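Local coordinates for protein rhamnogalacturonan endolyase YesW (Bacillus subtilis, PDB 2ZUX) that cleaves the backbone of type I rhamnogalacturonan from plant cell-wall pectin by endo-type elimination and needs calcium or manganese for activity, at residues L404-Y408 and Y437-G441; L486-A491 and L525-T529. All blocks are in the same frame, centred on the assembly; numbering follows the deposited sequence.

Interaction 1 (L404-Y408 and Y437-G441)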
loop_
_atom_site.group_PDB
_atom_site.type_symbol
_atom_site.label_atom_id
_atom_site.label_comp_id
_atom_site.label_asym_id
_atom_site.label_seq_id
_atom_site.Cartn_x
_atom_site.Cartn_y
_atom_site.Cartn_z
ATOM N N LEU A 404 0.689 -25.780 2.597
ATOM C CA LEU A 404 1.615 -26.276 3.612
ATOM C C LEU A 404 0.834 -26.686 4.847
ATOM O O LEU A 404 1.095 -27.736 5.442
ATOM C CB LEU A 404 2.678 -25.226 3.932
ATOM C CG LEU A 404 3.440 -24.788 2.681
ATOM C CD1 LEU A 404 4.239 -23.526 2.937
ATOM C CD2 LEU A 404 4.350 -25.901 2.188
ATOM N N TRP A 405 -0.141 -25.866 5.220
ATOM C CA TRP A 405 -1.108 -26.220 6.249
ATOM C C TRP A 405 -2.330 -25.327 6.114
ATOM O O TRP A 405 -2.264 -24.253 5.508
ATOM C CB TRP A 405 -0.510 -26.143 7.659
ATOM C CG TRP A 405 -0.013 -24.781 8.067
ATOM C CD1 TRP A 405 1.241 -24.269 7.864
ATOM C CD2 TRP A 405 -0.753 -23.767 8.760
ATOM N NE1 TRP A 405 1.327 -23.005 8.395
ATOM C CE2 TRP A 405 0.115 -22.667 8.936
ATOM C CE3 TRP A 405 -2.063 -23.682 9.255
ATOM C CZ2 TRP A 405 -0.280 -21.499 9.596
ATOM C CZ3 TRP A 405 -2.458 -22.521 9.906
ATOM C CH2 TRP A 405 -1.569 -21.443 10.067
ATOM N N GLY A 406 -3.452 -25.800 6.639
ATOM C CA GLY A 406 -4.684 -25.034 6.644
ATOM C C GLY A 406 -5.559 -25.508 7.779
ATOM O O GLY A 406 -5.348 -26.602 8.326
ATOM N N VAL A 407 -6.543 -24.692 8.140
ATOM C CA VAL A 407 -7.482 -25.035 9.203
ATOM C C VAL A 407 -8.912 -24.782 8.724
ATOM O O VAL A 407 -9.235 -23.689 8.249
ATOM C CB VAL A 407 -7.202 -24.225 10.501
ATOM C CG1 VAL A 407 -8.200 -24.591 11.596
ATOM C CG2 VAL A 407 -5.774 -24.462 10.994
ATOM N N TYR A 408 -9.757 -25.802 8.834
ATOM C CA TYR A 408 -11.174 -25.679 8.537
ATOM C C TYR A 408 -11.856 -24.797 9.575
ATOM O O TYR A 408 -11.634 -24.960 10.780
ATOM C CB TYR A 408 -11.818 -27.065 8.531
ATOM C CG TYR A 408 -13.317 -27.047 8.384
ATOM C CD1 TYR A 408 -13.917 -26.734 7.164
ATOM C CD2 TYR A 408 -14.141 -27.360 9.464
ATOM C CE1 TYR A 408 -15.297 -26.719 7.028
ATOM C CE2 TYR A 408 -15.523 -27.353 9.338
ATOM C CZ TYR A 408 -16.094 -27.037 8.119
ATOM O OH TYR A 408 -17.464 -27.033 7.985
ATOM N N TYR A 437 -1.092 -18.899 15.341
ATOM C CA TYR A 437 -0.296 -20.038 14.899
ATOM C C TYR A 437 1.123 -19.638 14.547
ATOM O O TYR A 437 1.377 -18.513 14.100
ATOM C CB TYR A 437 -0.904 -20.664 13.643
ATOM C CG TYR A 437 -2.338 -21.103 13.765
ATOM C CD1 TYR A 437 -2.658 -22.415 14.120
ATOM C CD2 TYR A 437 -3.377 -20.217 13.495
ATOM C CE1 TYR A 437 -3.980 -22.823 14.216
ATOM C CE2 TYR A 437 -4.699 -20.606 13.596
ATOM C CZ TYR A 437 -4.993 -21.907 13.952
ATOM O OH TYR A 437 -6.309 -22.290 14.043
ATOM N N SER A 438 2.045 -20.581 14.687
ATOM C CA SER A 438 3.374 -20.401 14.146
ATOM C C SER A 438 3.307 -20.532 12.624
ATOM O O SER A 438 2.295 -20.960 12.072
ATOM C CB SER A 438 4.323 -21.460 14.701
ATOM O OG SER A 438 4.078 -22.717 14.085
ATOM N N ALA A 439 4.400 -20.175 11.960
ATOM C CA ALA A 439 4.513 -20.336 10.511
ATOM C C ALA A 439 4.355 -21.794 10.060
ATOM O O ALA A 439 4.089 -22.065 8.886
ATOM C CB ALA A 439 5.837 -19.776 10.024
ATOM N N LYS A 440 4.547 -22.720 10.999
ATOM C CA LYS A 440 4.399 -24.154 10.729
ATOM C C LYS A 440 2.987 -24.660 11.014
ATOM O O LYS A 440 2.702 -25.850 10.838
ATOM C CB LYS A 440 5.392 -24.960 11.578
ATOM C CG LYS A 440 6.852 -24.565 11.453
ATOM C CD LYS A 440 7.382 -24.791 10.046
ATOM C CE LYS A 440 8.894 -24.661 9.981
ATOM N NZ LYS A 440 9.371 -24.853 8.585
ATOM N N GLY A 441 2.103 -23.778 11.472
ATOM C CA GLY A 441 0.723 -24.167 11.758
ATOM C C GLY A 441 0.467 -24.713 13.148
ATOM O O GLY A 441 -0.588 -25.300 13.398
#

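Interaction 2 (L486-A491 and L525-T529)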
loop_
_atom_site.group_PDB
_atom_site.type_symbol
_atom_site.label_atom_id
_atom_site.label_comp_id
_atom_site.label_asym_id
_atom_site.label_seq_id
_atom_site.Cartn_x
_atom_site.Cartn_y
_atom_site.Cartn_z
ATOM N N LEU A 486 0.520 3.357 21.234
ATOM C CA LEU A 486 0.155 4.689 20.778
ATOM C C LEU A 486 -1.339 4.753 20.547
ATOM O O LEU A 486 -1.911 3.866 19.927
ATOM C CB LEU A 486 0.890 5.045 19.476
ATOM C CG LEU A 486 0.451 6.352 18.794
ATOM C CD1 LEU A 486 0.878 7.584 19.588
ATOM C CD2 LEU A 486 0.949 6.422 17.353
ATOM N N THR A 487 -1.969 5.803 21.064
ATOM C CA THR A 487 -3.317 6.161 20.661
ATOM C C THR A 487 -3.235 7.578 20.107
ATOM O O THR A 487 -2.860 8.516 20.819
ATOM C CB THR A 487 -4.316 6.037 21.836
ATOM O OG1 THR A 487 -4.437 4.655 22.201
ATOM C CG2 THR A 487 -5.695 6.561 21.443
ATOM N N ALA A 488 -3.533 7.723 18.821
ATOM C CA ALA A 488 -3.385 9.013 18.158
ATOM C C ALA A 488 -4.646 9.853 18.350
ATOM O O ALA A 488 -5.527 9.898 17.497
ATOM C CB ALA A 488 -3.056 8.824 16.688
ATOM N N SER A 489 -4.717 10.519 19.498
ATOM C CA SER A 489 -5.886 11.325 19.835
ATOM C C SER A 489 -6.079 12.471 18.840
ATOM O O SER A 489 -5.131 13.179 18.500
ATOM C CB SER A 489 -5.766 11.840 21.267
ATOM O OG SER A 489 -5.689 10.736 22.152
ATOM N N GLY A 490 -7.307 12.621 18.358
ATOM C CA GLY A 490 -7.612 13.628 17.347
ATOM C C GLY A 490 -7.457 13.121 15.923
ATOM O O GLY A 490 -7.835 13.816 14.975
ATOM N N ALA A 491 -6.895 11.917 15.781
ATOM C CA ALA A 491 -6.726 11.269 14.480
ATOM C C ALA A 491 -7.782 10.185 14.329
ATOM O O ALA A 491 -8.214 9.582 15.319
ATOM C CB ALA A 491 -5.333 10.682 14.353
ATOM N N LEU A 525 -4.026 15.939 7.196
ATOM C CA LEU A 525 -3.436 14.622 7.438
ATOM C C LEU A 525 -2.304 14.788 8.439
ATOM O O LEU A 525 -1.574 15.779 8.384
ATOM C CB LEU A 525 -2.882 14.014 6.149
ATOM C CG LEU A 525 -3.851 13.773 4.989
ATOM C CD1 LEU A 525 -3.089 13.261 3.785
ATOM C CD2 LEU A 525 -4.959 12.801 5.382
ATOM N N ARG A 526 -2.163 13.832 9.349
ATOM C CA ARG A 526 -1.067 13.833 10.302
ATOM C C ARG A 526 -0.134 12.682 9.996
ATOM O O ARG A 526 -0.582 11.541 9.876
ATOM C CB ARG A 526 -1.590 13.672 11.725
ATOM C CG ARG A 526 -2.444 14.820 12.233
ATOM C CD ARG A 526 -2.822 14.538 13.659
ATOM N NE ARG A 526 -3.657 15.578 14.245
ATOM C CZ ARG A 526 -4.199 15.482 15.454
ATOM N NH1 ARG A 526 -3.984 14.401 16.191
ATOM N NH2 ARG A 526 -4.955 16.467 15.917
ATOM N N ILE A 527 1.156 12.986 9.867
ATOM C CA ILE A 527 2.159 11.957 9.640
ATOM C C ILE A 527 2.893 11.708 10.951
ATOM O O ILE A 527 3.598 12.593 11.440
ATOM C CB ILE A 527 3.183 12.375 8.568
ATOM C CG1 ILE A 527 2.477 12.870 7.295
ATOM C CG2 ILE A 527 4.136 11.207 8.274
ATOM C CD1 ILE A 527 3.432 13.390 6.219
ATOM N N TYR A 528 2.709 10.521 11.522
ATOM C CA TYR A 528 3.396 10.117 12.745
ATOM C C TYR A 528 4.642 9.326 12.373
ATOM O O TYR A 528 4.576 8.414 11.552
ATOM C CB TYR A 528 2.482 9.239 13.601
ATOM C CG TYR A 528 1.340 9.983 14.263
ATOM C CD1 TYR A 528 1.380 10.286 15.628
ATOM C CD2 TYR A 528 0.221 10.382 13.535
ATOM C CE1 TYR A 528 0.326 10.971 16.240
ATOM C CE2 TYR A 528 -0.833 11.064 14.141
ATOM C CZ TYR A 528 -0.766 11.353 15.485
ATOM O OH TYR A 528 -1.819 12.032 16.071
ATOM N N THR A 529 5.775 9.690 12.962
ATOM C CA THR A 529 7.020 8.947 12.814
ATOM C C THR A 529 7.482 8.549 14.205
ATOM O O THR A 529 7.308 9.306 15.159
ATOM C CB THR A 529 8.105 9.756 12.048
ATOM O OG1 THR A 529 9.162 8.881 11.631
ATOM C CG2 THR A 529 8.693 10.892 12.895
HETATM O O HOH W 1 -1.935 12.475 18.602
HETATM O O HOH W 2 -5.794 16.601 18.636
#

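Interaction 1 (L404-Y408 and Y437-G441)
Trp405 joins the two segments through one polar bond and a broad apolar contact. Its indole NE1 donates to the carbonyl O of Ala439 at 3.0 Å, with the N-H bent to 151° and the donor well above the carbonyl plane. CH-pi contact comes next: Gly441 CA sits over the centre of one indole face, 3.4 Å from the centroid of its six-membered ring. A side chain on Gly441 would hit the ring, and its backbone angles also call for glycine. That backbone closes a type I beta turn, Gly441 N donating to Ser438 O, while Ser438 OG accepts from Lys440 N in an ST turn. In this beta-propeller, the outermost strand 403-407 of one four-stranded blade meets the turn after strand 435-437, in the region following it along the chain; Trp405 also stacks on Phe395 and touches Val430. Trp405 CG lies between its backbone N and carbonyl carbon (chi1 61°), which swings the indole across to the turn. Trp405 CH2 makes apolar contact with Tyr437 CB at 3.7 Å, the rings meeting obliquely at 43°. Farther along, Val407 CG2 approaches Tyr437 CZ at 4.0 Å, a branched side chain suited to a strand. With an alanine replacing Trp405, the Ala439 carbonyl would probably lose this donor and Gly441 its aromatic face. Lys440 instead forms a salt bridge with Asp372.

Interaction 2 (L486-A491 and L525-T529)
The guanidinium of Arg526 presents one face to Gly490, whose carbonyl O lies 3.9 Å above its plane toward the rim, and its edge to three oxygens: Ser489 O, Tyr528 OH and a water. The Tyr528 ring has another water lying at its edge, in the plane of the ring, while Leu486 CD2 and Ala488 CB approach it obliquely.

The direct polar link across the contact runs from Arg526 NH1 to Ser489 O, 2.9 Å long with an N-H angle of 148°. NH1 also donates to Tyr528 OH at 3.2 Å, and NH2 donates a hydrogen bond to the water at the guanidinium edge, so the planar group is held along its edge and its rotation is restricted. Arginine suits the place because its chain, extended from CG to NE, carries several in-plane donors from strand to turn. The water at the phenol edge donates to Ser489 O and lies 2.6 Å from Tyr528 OH.

Beside these polar groups the contact is apolar. Ala488 CB lies 3.6 Å from Tyr528 CZ, a methyl small enough to let the phenol end come close, and Leu486 CD2 touches Tyr528 CD1 at 4.3 Å. At Gly490 the backbone angles call for glycine, and a CB would collide with Arg526 NH2. Tyr91 lies against both Arg526, as a cation-pi partner, and the Tyr528 ring, which Trp517 meets edge-to-face.

The type II beta turn Ala488-Ala491, closed by Ala491 N to Ala488 O, leads from strand 481-487, outermost in one blade, to the next sheet. There strand 524-528 pairs antiparallel with the early strand 91-95, consistent with the way beta-propellers close their ring.

Overall arrangement
Interactions 1 and 2 lie in the beta-propeller domain of this family 11 lyase but do not touch: their centres are 35 Å apart and they share no strand or sheet. Both are partly buried, and both set side chains of one segment against a turn in the other, with glycine where a side chain would collide. Interaction 1 is farther out, about 26 Å from the centre of the chain against about 18 Å for interaction 2. The chemistry differs too. At 404-408 with 437-441 a neutral indole supplies both the ring face and the single hydrogen bond; at 486-491 with 525-529 a charged guanidinium gives the direct bond to the turn, while a phenol packs obliquely on small apolar groups and is tied to the turn by water.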